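Local coordinates for alkaline phosphatase D (Bacillus subtilis, PDB 2YEQ), which hydrolyses phosphate esters, acting as a phosphodiesterase whose active site contains iron and calcium, at residues 2-7 against 42-47; 29-32 against 38-41; 425-428 against 432-435. All coordinates share one frame; numbering follows the deposited sequence.

Contact 1 (2-7 against 42-47). With PE5 (3,6,9,12,15,18,21,24-octaoxahexacosan-1-ol), chain Y.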
loop_
_atom_site.group_PDB
_atom_site.type_symbol
_atom_site.label_atom_id
_atom_site.label_comp_id
_atom_site.label_asym_id
_atom_site.label_seq_id
_atom_site.Cartn_x
_atom_site.Cartn_y
_atom_site.Cartn_z
ATOM N N PRO A 2 -27.182 -23.601 1.306
ATOM C CA PRO A 2 -27.188 -22.692 0.157
ATOM C C PRO A 2 -26.675 -23.405 -1.084
ATOM O O PRO A 2 -25.738 -24.214 -0.994
ATOM C CB PRO A 2 -26.245 -21.561 0.580
ATOM C CG PRO A 2 -25.366 -22.167 1.616
ATOM C CD PRO A 2 -26.263 -23.118 2.358
ATOM N N ASN A 3 -27.315 -23.145 -2.216
ATOM C CA ASN A 3 -26.878 -23.675 -3.490
ATOM C C ASN A 3 -26.680 -22.503 -4.423
ATOM O O ASN A 3 -27.366 -21.495 -4.322
ATOM C CB ASN A 3 -27.885 -24.698 -4.035
ATOM C CG ASN A 3 -28.194 -25.809 -3.012
ATOM O OD1 ASN A 3 -29.291 -25.859 -2.454
ATOM N ND2 ASN A 3 -27.213 -26.664 -2.731
ATOM N N PHE A 4 -25.706 -22.638 -5.307
ATOM C CA PHE A 4 -25.285 -21.560 -6.169
ATOM C C PHE A 4 -25.381 -21.970 -7.604
ATOM O O PHE A 4 -25.157 -23.146 -7.930
ATOM C CB PHE A 4 -23.835 -21.223 -5.857
ATOM C CG PHE A 4 -23.640 -20.709 -4.471
ATOM C CD1 PHE A 4 -23.534 -21.584 -3.416
ATOM C CD2 PHE A 4 -23.619 -19.344 -4.228
ATOM C CE1 PHE A 4 -23.376 -21.109 -2.131
ATOM C CE2 PHE A 4 -23.470 -18.854 -2.939
ATOM C CZ PHE A 4 -23.335 -19.717 -1.897
ATOM N N SER A 5 -25.686 -21.007 -8.458
ATOM C CA SER A 5 -25.731 -21.216 -9.888
ATOM C C SER A 5 -24.345 -20.963 -10.503
ATOM O O SER A 5 -24.076 -21.321 -11.652
ATOM C CB SER A 5 -26.812 -20.319 -10.511
ATOM O OG SER A 5 -26.579 -18.979 -10.184
ATOM N N SER A 6 -23.450 -20.366 -9.725
ATOM C CA SER A 6 -22.083 -20.158 -10.179
ATOM C C SER A 6 -21.143 -20.179 -8.982
ATOM O O SER A 6 -21.562 -19.939 -7.856
ATOM C CB SER A 6 -21.980 -18.834 -10.932
ATOM O OG SER A 6 -20.880 -18.893 -11.797
ATOM N N TYR A 7 -19.886 -20.527 -9.221
ATOM C CA TYR A 7 -18.899 -20.672 -8.147
ATOM C C TYR A 7 -18.797 -19.347 -7.356
ATOM O O TYR A 7 -18.585 -18.303 -7.954
ATOM C CB TYR A 7 -17.550 -21.009 -8.764
ATOM C CG TYR A 7 -16.473 -21.223 -7.751
ATOM C CD1 TYR A 7 -16.556 -22.282 -6.856
ATOM C CD2 TYR A 7 -15.374 -20.366 -7.661
ATOM C CE1 TYR A 7 -15.582 -22.509 -5.931
ATOM C CE2 TYR A 7 -14.379 -20.582 -6.707
ATOM C CZ TYR A 7 -14.486 -21.661 -5.857
ATOM O OH TYR A 7 -13.534 -21.909 -4.872
ATOM N N GLN A 42 -30.258 -12.307 1.755
ATOM C CA GLN A 42 -30.377 -13.089 2.989
ATOM C C GLN A 42 -29.001 -13.541 3.483
ATOM O O GLN A 42 -28.057 -13.648 2.703
ATOM C CB GLN A 42 -31.279 -14.316 2.790
ATOM C CG GLN A 42 -30.705 -15.363 1.855
ATOM C CD GLN A 42 -31.759 -16.272 1.214
ATOM O OE1 GLN A 42 -32.902 -15.870 0.994
ATOM N NE2 GLN A 42 -31.358 -17.500 0.897
ATOM N N ALA A 43 -28.910 -13.807 4.778
ATOM C CA ALA A 43 -27.662 -14.222 5.386
ATOM C C ALA A 43 -27.368 -15.657 4.966
ATOM O O ALA A 43 -28.286 -16.452 4.839
ATOM C CB ALA A 43 -27.728 -14.108 6.891
ATOM N N VAL A 44 -26.093 -15.955 4.705
ATOM C CA VAL A 44 -25.663 -17.260 4.192
ATOM C C VAL A 44 -24.549 -17.789 5.105
ATOM O O VAL A 44 -23.587 -17.080 5.382
ATOM C CB VAL A 44 -25.172 -17.151 2.729
ATOM C CG1 VAL A 44 -24.707 -18.522 2.187
ATOM C CG2 VAL A 44 -26.286 -16.573 1.852
ATOM N N PRO A 45 -24.696 -19.009 5.615
ATOM C CA PRO A 45 -23.665 -19.560 6.481
ATOM C C PRO A 45 -22.383 -19.913 5.706
ATOM O O PRO A 45 -22.432 -20.486 4.611
ATOM C CB PRO A 45 -24.320 -20.815 7.065
ATOM C CG PRO A 45 -25.336 -21.191 6.082
ATOM C CD PRO A 45 -25.869 -19.906 5.535
ATOM N N VAL A 46 -21.237 -19.556 6.275
ATOM C CA VAL A 46 -19.948 -19.906 5.668
ATOM C C VAL A 46 -19.091 -20.569 6.729
ATOM O O VAL A 46 -18.785 -19.963 7.776
ATOM C CB VAL A 46 -19.229 -18.677 5.059
ATOM C CG1 VAL A 46 -17.885 -19.107 4.392
ATOM C CG2 VAL A 46 -20.118 -17.988 4.014
ATOM N N LYS A 47 -18.738 -21.832 6.487
ATOM C CA LYS A 47 -17.888 -22.565 7.423
ATOM C C LYS A 47 -16.439 -22.263 7.101
ATOM O O LYS A 47 -16.092 -21.952 5.951
ATOM C CB LYS A 47 -18.149 -24.075 7.329
ATOM C CG LYS A 47 -19.560 -24.474 7.818
ATOM C CD LYS A 47 -19.712 -25.985 7.971
ATOM C CE LYS A 47 -21.058 -26.377 8.592
ATOM N NZ LYS A 47 -21.492 -25.456 9.702
HETATM C C50 PE5 Y . -28.158 -19.403 -1.144
HETATM O O1 PE5 Y . -27.387 -18.674 -2.113
HETATM C C1 PE5 Y . -28.047 -18.555 -3.388
HETATM C C2 PE5 Y . -27.103 -18.011 -4.466
HETATM O O2 PE5 Y . -27.537 -18.286 -5.819
HETATM C C3 PE5 Y . -26.772 -17.604 -6.830
HETATM C C4 PE5 Y . -25.418 -18.245 -7.057
#
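Val44 turns its CG1 methyl anti to the backbone N (chi1 180°), which carries that branch across to Pro2, while Phe4 holds its ring beside its own backbone N (chi1 -64°) and brings the far end of the ring toward the same methyl. The main meeting is between Pro2 and Val44: CG of the proline ring lies 3.7 Å from Val44 CG1, and Pro2 CB is almost as near. One ring atom further on, Pro2 CD stands 4.3 Å from Pro45 CG. Phe4 adds a looser touch, its CZ coming to 4.5 Å from Val44 CG1 at an oblique inclination. No hydrogen bond joins the two segments, so what links them directly is contact between carbons. A polyether fragment lies along the tail, its O1 over one face of the Phe4 ring and shifted toward the rim. PE5 C4 packs 3.5 Å from Phe4 CD2. At the other end of the fragment, PE5 C50 comes to 3.4 Å from Pro2 CB. Thr94 of strand 87-94 receives Pro2, Phe4 and Val44 together. The N-terminal tail thus lies against the start of strand 44-51, an inner strand of the four-stranded antiparallel sheet in the PhoD N-terminal domain, consistent with the immunoglobulin-like beta-sandwich of the E-set families.

Contact 2 (29-32 against 38-41); sequences LAPD and GMPK. With PE5 (3,6,9,12,15,18,21,24-octaoxahexacosan-1-ol), chain Y.
Leu29 meets Met39 with both backbone and side chain. Its carbonyl O lies 3.5 Å from Met39 CG, and its CB stands 3.9 Å from the terminal methyl CE, which also touches Leu29 CD1, so that CE rests in the angle between the root and one branch of the leucine. The methionine gets there by folding: bends at chi2 (-71°) and chi3 (-72°) curl the thioether back toward 29-32 instead of letting it run straight. The backbone of Ala30 is hydrogen-bonded to Thr10 OG1 and to Pro8, near the N-terminus. Pro31 follows, its ring crossing the methionine at about a right angle; the sulfur SD packs 3.6 Å from Pro31 CD and only slightly farther from CG. Pro31 CG also lies 3.6 Å from PE5 C4, and Pro40 CD touches PE5 C2. At Asp32 the turn closes on Gly38. Asp32 CB lies 4.0 Å from Gly38 CA; a beta carbon on Gly38 would probably clash with Asp32 CB, and the positive phi of Gly38 (66°) is likewise one that glycine adopts easily. Asp32 O and Gly38 N are 3.7 Å apart and form no hydrogen bond, so the two segments meet here by packing. The loop joins strand 23-28 of the large mixed sheet to strand 44-51 of the four-stranded one, and Leu29 and Met39 both lean on Val44 of the latter, with His73 touching the two as well.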
loop_
_atom_site.group_PDB
_atom_site.type_symbol
_atom_site.label_atom_id
_atom_site.label_comp_id
_atom_site.label_asym_id
_atom_site.label_seq_id
_atom_site.Cartn_x
_atom_site.Cartn_y
_atom_site.Cartn_z
ATOM N N LEU A 29 -18.592 -13.931 -0.802
ATOM C CA LEU A 29 -19.477 -14.660 -1.728
ATOM C C LEU A 29 -19.979 -13.716 -2.807
ATOM O O LEU A 29 -20.771 -12.812 -2.522
ATOM C CB LEU A 29 -20.662 -15.270 -0.987
ATOM C CG LEU A 29 -20.312 -16.053 0.271
ATOM C CD1 LEU A 29 -21.586 -16.660 0.919
ATOM C CD2 LEU A 29 -19.285 -17.138 -0.077
ATOM N N ALA A 30 -19.509 -13.932 -4.042
ATOM C CA ALA A 30 -19.800 -13.067 -5.174
ATOM C C ALA A 30 -19.845 -13.849 -6.505
ATOM O O ALA A 30 -19.019 -13.617 -7.391
ATOM C CB ALA A 30 -18.738 -11.940 -5.246
ATOM N N PRO A 31 -20.800 -14.775 -6.651
ATOM C CA PRO A 31 -20.944 -15.540 -7.914
ATOM C C PRO A 31 -21.068 -14.720 -9.209
ATOM O O PRO A 31 -20.668 -15.220 -10.243
ATOM C CB PRO A 31 -22.186 -16.412 -7.673
ATOM C CG PRO A 31 -22.893 -15.785 -6.469
ATOM C CD PRO A 31 -21.807 -15.163 -5.648
ATOM N N ASP A 32 -21.563 -13.475 -9.146
ATOM C CA ASP A 32 -21.562 -12.500 -10.293
ATOM C C ASP A 32 -20.899 -11.163 -9.861
ATOM O O ASP A 32 -21.608 -10.186 -9.560
ATOM C CB ASP A 32 -23.023 -12.244 -10.711
ATOM C CG ASP A 32 -23.167 -11.442 -11.996
ATOM O OD1 ASP A 32 -22.170 -10.950 -12.561
ATOM O OD2 ASP A 32 -24.333 -11.315 -12.446
ATOM N N GLY A 38 -24.452 -10.829 -7.250
ATOM C CA GLY A 38 -25.466 -11.803 -7.634
ATOM C C GLY A 38 -25.999 -12.645 -6.493
ATOM O O GLY A 38 -26.418 -13.781 -6.693
ATOM N N MET A 39 -25.982 -12.118 -5.279
ATOM C CA MET A 39 -26.448 -12.900 -4.141
ATOM C C MET A 39 -27.871 -12.477 -3.756
ATOM O O MET A 39 -28.267 -11.332 -3.971
ATOM C CB MET A 39 -25.542 -12.679 -2.935
ATOM C CG MET A 39 -24.158 -13.303 -3.075
ATOM S SD MET A 39 -24.236 -15.092 -2.979
ATOM C CE MET A 39 -24.589 -15.327 -1.257
ATOM N N PRO A 40 -28.634 -13.379 -3.159
ATOM C CA PRO A 40 -29.949 -12.983 -2.644
ATOM C C PRO A 40 -29.821 -12.168 -1.363
ATOM O O PRO A 40 -28.816 -12.254 -0.667
ATOM C CB PRO A 40 -30.624 -14.317 -2.357
ATOM C CG PRO A 40 -29.516 -15.249 -2.113
ATOM C CD PRO A 40 -28.440 -14.834 -3.074
ATOM N N LYS A 41 -30.860 -11.426 -1.029
ATOM C CA LYS A 41 -30.859 -10.576 0.150
ATOM C C LYS A 41 -31.165 -11.402 1.398
ATOM O O LYS A 41 -32.204 -11.225 2.020
ATOM C CB LYS A 41 -31.874 -9.427 -0.026
ATOM C CG LYS A 41 -31.749 -8.297 0.992
ATOM C CD LYS A 41 -32.899 -7.270 0.883
ATOM C CE LYS A 41 -33.600 -7.046 2.234
ATOM N NZ LYS A 41 -34.610 -5.934 2.208
HETATM C C50 PE5 Y . -28.158 -19.403 -1.144
HETATM O O1 PE5 Y . -27.387 -18.674 -2.113
HETATM C C1 PE5 Y . -28.047 -18.555 -3.388
HETATM C C2 PE5 Y . -27.103 -18.011 -4.466
HETATM O O2 PE5 Y . -27.537 -18.286 -5.819
HETATM C C3 PE5 Y . -26.772 -17.604 -6.830
HETATM C C4 PE5 Y . -25.418 -18.245 -7.057
#

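Contact 3 (425-428 against 432-435). With EDO (1,2-ethanediol), chain B.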
loop_
_atom_site.group_PDB
_atom_site.type_symbol
_atom_site.label_atom_id
_atom_site.label_comp_id
_atom_site.label_asym_id
_atom_site.label_seq_id
_atom_site.Cartn_x
_atom_site.Cartn_y
_atom_site.Cartn_z
ATOM N N GLN A 425 19.056 15.523 -12.785
ATOM C CA GLN A 425 18.810 16.791 -12.078
ATOM C C GLN A 425 18.377 16.578 -10.640
ATOM O O GLN A 425 18.918 17.185 -9.703
ATOM C CB GLN A 425 17.746 17.607 -12.826
ATOM C CG GLN A 425 17.320 18.906 -12.134
ATOM C CD GLN A 425 15.936 19.343 -12.565
ATOM O OE1 GLN A 425 15.047 19.541 -11.732
ATOM N NE2 GLN A 425 15.737 19.478 -13.878
ATOM N N ILE A 426 17.388 15.714 -10.445
ATOM C CA ILE A 426 16.848 15.511 -9.116
ATOM C C ILE A 426 17.903 14.913 -8.200
ATOM O O ILE A 426 18.031 15.289 -7.021
ATOM C CB ILE A 426 15.565 14.608 -9.159
ATOM C CG1 ILE A 426 14.408 15.352 -9.852
ATOM C CG2 ILE A 426 15.158 14.186 -7.750
ATOM C CD1 ILE A 426 13.253 14.425 -10.252
ATOM N N LEU A 427 18.663 13.958 -8.725
ATOM C CA LEU A 427 19.709 13.310 -7.909
ATOM C C LEU A 427 20.805 14.312 -7.530
ATOM O O LEU A 427 21.265 14.330 -6.394
ATOM C CB LEU A 427 20.318 12.114 -8.656
ATOM C CG LEU A 427 19.421 10.890 -8.896
ATOM C CD1 LEU A 427 20.174 9.817 -9.666
ATOM C CD2 LEU A 427 18.912 10.331 -7.617
ATOM N N LYS A 428 21.197 15.146 -8.486
ATOM C CA LYS A 428 22.165 16.220 -8.247
ATOM C C LYS A 428 21.692 17.122 -7.113
ATOM O O LYS A 428 22.448 17.434 -6.198
ATOM C CB LYS A 428 22.359 17.055 -9.521
ATOM C CG LYS A 428 23.789 17.471 -9.826
ATOM C CD LYS A 428 23.835 18.313 -11.132
ATOM C CE LYS A 428 25.101 18.072 -11.958
ATOM N NZ LYS A 428 25.605 19.322 -12.626
ATOM N N HIS A 432 21.116 13.121 -0.786
ATOM C CA HIS A 432 20.699 12.043 0.093
ATOM C C HIS A 432 20.013 10.879 -0.669
ATOM O O HIS A 432 19.897 9.778 -0.135
ATOM C CB HIS A 432 19.760 12.555 1.185
ATOM C CG HIS A 432 18.535 13.225 0.651
ATOM N ND1 HIS A 432 18.554 14.502 0.133
ATOM C CD2 HIS A 432 17.266 12.774 0.501
ATOM C CE1 HIS A 432 17.344 14.812 -0.306
ATOM N NE2 HIS A 432 16.541 13.785 -0.082
ATOM N N ILE A 433 19.581 11.129 -1.898
ATOM C CA ILE A 433 18.891 10.146 -2.697
ATOM C C ILE A 433 19.918 9.256 -3.424
ATOM O O ILE A 433 20.724 9.729 -4.228
ATOM C CB ILE A 433 17.907 10.788 -3.728
ATOM C CG1 ILE A 433 16.837 11.650 -3.029
ATOM C CG2 ILE A 433 17.205 9.691 -4.533
ATOM C CD1 ILE A 433 15.708 12.193 -3.945
ATOM N N GLN A 434 19.818 7.958 -3.185
ATOM C CA GLN A 434 20.824 6.996 -3.633
ATOM C C GLN A 434 20.395 6.174 -4.839
ATOM O O GLN A 434 21.218 5.453 -5.407
ATOM C CB GLN A 434 21.132 6.035 -2.484
ATOM C CG GLN A 434 21.617 6.711 -1.219
ATOM C CD GLN A 434 22.865 7.528 -1.490
ATOM O OE1 GLN A 434 23.836 7.001 -2.032
ATOM N NE2 GLN A 434 22.821 8.829 -1.180
ATOM N N PHE A 435 19.122 6.262 -5.237
ATOM C CA PHE A 435 18.592 5.351 -6.253
ATOM C C PHE A 435 17.340 5.900 -6.936
ATOM O O PHE A 435 16.514 6.483 -6.269
ATOM C CB PHE A 435 18.255 4.025 -5.578
ATOM C CG PHE A 435 17.710 2.960 -6.521
ATOM C CD1 PHE A 435 18.460 2.500 -7.586
ATOM C CD2 PHE A 435 16.466 2.395 -6.298
ATOM C CE1 PHE A 435 17.978 1.510 -8.421
ATOM C CE2 PHE A 435 15.960 1.393 -7.149
ATOM C CZ PHE A 435 16.701 0.959 -8.198
HETATM C C1 EDO B . 20.559 17.217 1.764
HETATM O O1 EDO B . 20.007 17.353 0.437
HETATM C C2 EDO B . 20.674 15.777 2.266
HETATM O O2 EDO B . 19.770 15.425 3.346
HETATM O O HOH W 1 21.927 11.758 -5.283
#
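Just ahead of Ile433, whose side chain meets Leu427 and Ile426 of helix 423-429, the side chain of His432 sets out away from the helix. Its chi1 of 58° puts the ring between the backbone N and carbonyl carbon; at the ring edge ND1 shares a 3.2 Å hydrogen bond with O1 of an ethanediol, probably from the crystallisation liquor, and NE2 bonds to Lys336 O. With the imidazole cut back to an alanine, Lys336 O is likely to lose this partner and a gap to open beside Ala335. Ile433 CG2 lies 3.6 Å from Leu427 CD2, the side chains crossing at about a right angle, while its CD1 is 4.3 Å from Ile426 CG2. A water lies within hydrogen-bonding distance of Leu427 O (2.9 Å) and Ile433 O (2.6 Å), though it has more acceptors in reach than protons to give. Gln434 NE2 gives a weak bond to His432 O, and Gln434 and Phe435 both face Ala386 in a classic beta bulge. Phe435's side chain starts off away from the helix, and its ring meets those of Tyr456 and Phe475. With no direct hydrogen bond between the segments, the fit of Ile433 against Leu427 and Ile426 carries their direct contact.

Contacts 1 and 2 are neighbours, their centres 8 Å apart, and contact 2 falls within the span of chain between the segments of contact 1. They share partners: the Met39 SD of contact 2 packs on Phe4 CE2 of contact 1, its CE on Val44 CG2, and one polyether lines both. Contact 1 is partly buried, contact 2 is a surface turn, and each is apolar, with prolines and a thioether doing much of the work. The centre of contact 3 lies about 54 Å from that of contact 1 and about 51 Å from that of contact 2, in the calcineurin-like phosphatase region. It is buried, packs helix on strand, and has a water placed between two backbone carbonyls.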